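Local atomic coordinates of alpha-pyrone synthesis polyketide synthase-like Pks18 (Mycobacterium tuberculosis, PDB entry 1TED), a protein that probably synthesises tri- and tetraketide alpha-pyrones by extending medium- and long-chain aliphatic acyl-CoA starters with malonyl-CoA. Residues A[141-146]-A[170-175]. Sequence-based numbering, arbitrary orientation.
Sequences ATSTGF and VNFMGC. With MYR (myristic acid), chain E.
With CG of Phe146 and CG of Asn171 each turned opposite its own carbonyl carbon (chi1 -48° and -64°), the phenyl ring and the amide lie alongside each other and point opposite ways, and CE1 of Phe146 comes 3.4 Å from OD1 of Asn171, which lies at the ring edge. The same ring sends its CZ corner toward a face of Phe172, with CZ of Phe146 3.3 Å from CE1 of Phe172, in a T-shaped pair whose planes stand 72° apart. Across the dimer interface Phe146 meets its counterpart, Phe146 of the second subunit.

Strands 135-142 and 166-171 pair in parallel, Ala141 opposite Val170 and Thr142 opposite Asn171. Thr142 N donates to Val170 O (3.0 Å), and Phe172 N returns a bond to Thr142 O, on a lone pair in the carbonyl plane. A water bridges Thr142 O and Met173 N, accepting from the latter, so the chain just after strand 166-171 is linked to the end of strand 135-142. Ser143 extends the link: its OG receives a weak bond from Gly174 N (3.2 Å), and a second water joins it to Gly174 O. The carbonyl oxygen of Ser143 approaches the methyl end of the bound myristic acid, with Ser143 O a short 3.0 Å from C14.

Strand 135-142, helix 151-159 and strand 166-171 form a beta-alpha-beta unit of the thiolase fold, whose second strand leads into the loop bearing Cys175, the probable nucleophile as in chalcone synthases.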
loop_
_atom_site.group_PDB
_atom_site.type_symbol
_atom_site.label_atom_id
_atom_site.label_comp_id
_atom_site.label_asym_id
_atom_site.label_seq_id
_atom_site.Cartn_x
_atom_site.Cartn_y
_atom_site.Cartn_z
ATOM N N ALA A 141 -1.687 7.361 0.597
ATOM C CA ALA A 141 -1.611 6.869 -0.769
ATOM C C ALA A 141 -0.747 7.769 -1.649
ATOM O O ALA A 141 -0.779 9.003 -1.523
ATOM C CB ALA A 141 -3.005 6.751 -1.362
ATOM N N THR A 142 0.017 7.134 -2.539
ATOM C CA THR A 142 0.886 7.838 -3.480
ATOM C C THR A 142 1.354 6.868 -4.546
ATOM O O THR A 142 1.352 5.655 -4.337
ATOM C CB THR A 142 2.179 8.375 -2.810
ATOM O OG1 THR A 142 1.863 8.944 -1.536
ATOM C CG2 THR A 142 2.835 9.436 -3.694
ATOM N N SER A 143 1.775 7.413 -5.682
ATOM C CA SER A 143 2.313 6.618 -6.776
ATOM C C SER A 143 3.518 7.368 -7.337
ATOM O O SER A 143 4.053 7.009 -8.379
ATOM C CB SER A 143 1.253 6.411 -7.861
ATOM O OG SER A 143 0.249 5.515 -7.410
ATOM N N THR A 144 3.953 8.404 -6.621
ATOM C CA THR A 144 5.082 9.230 -7.059
ATOM C C THR A 144 6.224 9.379 -6.048
ATOM O O THR A 144 7.102 10.216 -6.237
ATOM C CB THR A 144 4.600 10.653 -7.438
ATOM O OG1 THR A 144 3.790 11.184 -6.377
ATOM C CG2 THR A 144 3.785 10.624 -8.737
ATOM N N GLY A 145 6.218 8.561 -4.996
ATOM C CA GLY A 145 7.250 8.652 -3.968
ATOM C C GLY A 145 8.051 7.396 -3.656
ATOM O O GLY A 145 8.888 6.984 -4.440
ATOM N N PHE A 146 7.805 6.794 -2.500
ATOM C CA PHE A 146 8.501 5.573 -2.047
ATOM C C PHE A 146 9.792 5.844 -1.262
ATOM O O PHE A 146 10.862 5.981 -1.854
ATOM C CB PHE A 146 8.857 4.619 -3.215
ATOM C CG PHE A 146 7.723 4.344 -4.175
ATOM C CD1 PHE A 146 6.396 4.598 -3.827
ATOM C CD2 PHE A 146 7.997 3.844 -5.449
ATOM C CE1 PHE A 146 5.359 4.359 -4.735
ATOM C CE2 PHE A 146 6.978 3.601 -6.362
ATOM C CZ PHE A 146 5.656 3.859 -6.009
ATOM N N VAL A 170 -0.495 2.894 0.846
ATOM C CA VAL A 170 -1.000 2.408 -0.436
ATOM C C VAL A 170 -0.271 3.034 -1.615
ATOM O O VAL A 170 -0.499 4.197 -1.946
ATOM C CB VAL A 170 -2.495 2.719 -0.580
ATOM C CG1 VAL A 170 -2.997 2.258 -1.940
ATOM C CG2 VAL A 170 -3.265 2.039 0.529
ATOM N N ASN A 171 0.587 2.244 -2.250
ATOM C CA ASN A 171 1.370 2.698 -3.385
ATOM C C ASN A 171 0.957 2.044 -4.703
ATOM O O ASN A 171 0.438 0.922 -4.724
ATOM C CB ASN A 171 2.858 2.419 -3.147
ATOM C CG ASN A 171 3.418 3.191 -1.971
ATOM O OD1 ASN A 171 3.405 4.424 -1.952
ATOM N ND2 ASN A 171 3.919 2.467 -0.978
ATOM N N PHE A 172 1.197 2.767 -5.795
ATOM C CA PHE A 172 0.916 2.306 -7.153
ATOM C C PHE A 172 -0.493 1.849 -7.509
ATOM O O PHE A 172 -0.672 0.968 -8.360
ATOM C CB PHE A 172 1.922 1.219 -7.553
ATOM C CG PHE A 172 3.096 1.744 -8.338
ATOM C CD1 PHE A 172 3.364 3.109 -8.381
ATOM C CD2 PHE A 172 3.931 0.877 -9.034
ATOM C CE1 PHE A 172 4.446 3.604 -9.111
ATOM C CE2 PHE A 172 5.013 1.358 -9.766
ATOM C CZ PHE A 172 5.270 2.728 -9.804
ATOM N N MET A 173 -1.496 2.433 -6.860
ATOM C CA MET A 173 -2.864 2.107 -7.207
ATOM C C MET A 173 -3.359 3.282 -8.060
ATOM O O MET A 173 -4.550 3.428 -8.339
ATOM C CB MET A 173 -3.721 1.873 -5.953
ATOM C CG MET A 173 -3.279 0.620 -5.199
ATOM S SD MET A 173 -4.503 -0.146 -4.141
ATOM C CE MET A 173 -5.297 -1.247 -5.322
ATOM N N GLY A 174 -2.407 4.118 -8.461
ATOM C CA GLY A 174 -2.686 5.254 -9.327
ATOM C C GLY A 174 -3.726 6.326 -9.028
ATOM O O GLY A 174 -3.942 6.737 -7.885
ATOM N N CYS A 175 -4.365 6.781 -10.101
ATOM C CA CYS A 175 -5.364 7.840 -10.048
ATOM C C CYS A 175 -6.595 7.514 -9.222
ATOM O O CYS A 175 -7.308 8.419 -8.795
ATOM C CB CYS A 175 -5.796 8.235 -11.477
ATOM S SG CYS A 175 -4.472 8.891 -12.539
HETATM C C1 MYR E . 6.393 20.026 -16.817
HETATM O O1 MYR E . 6.028 21.182 -16.620
HETATM O O2 MYR E . 6.534 19.626 -17.974
HETATM C C2 MYR E . 6.673 19.090 -15.639
HETATM C C3 MYR E . 5.638 17.965 -15.575
HETATM C C4 MYR E . 5.897 17.045 -14.379
HETATM C C5 MYR E . 4.894 15.890 -14.333
HETATM C C6 MYR E . 5.039 14.941 -15.525
HETATM C C7 MYR E . 6.340 14.133 -15.487
HETATM C C8 MYR E . 6.366 13.126 -14.335
HETATM C C9 MYR E . 5.274 12.065 -14.486
HETATM C C10 MYR E . 5.225 11.158 -13.257
HETATM C C11 MYR E . 4.092 10.137 -13.377
HETATM C C12 MYR E . 4.005 9.261 -12.125
HETATM C C13 MYR E . 2.821 8.298 -12.229
HETATM C C14 MYR E . 2.694 7.442 -10.968
HETATM O O HOH W 1 -1.343 4.693 -4.842
HETATM O O HOH W 2 -1.580 7.008 -6.421
#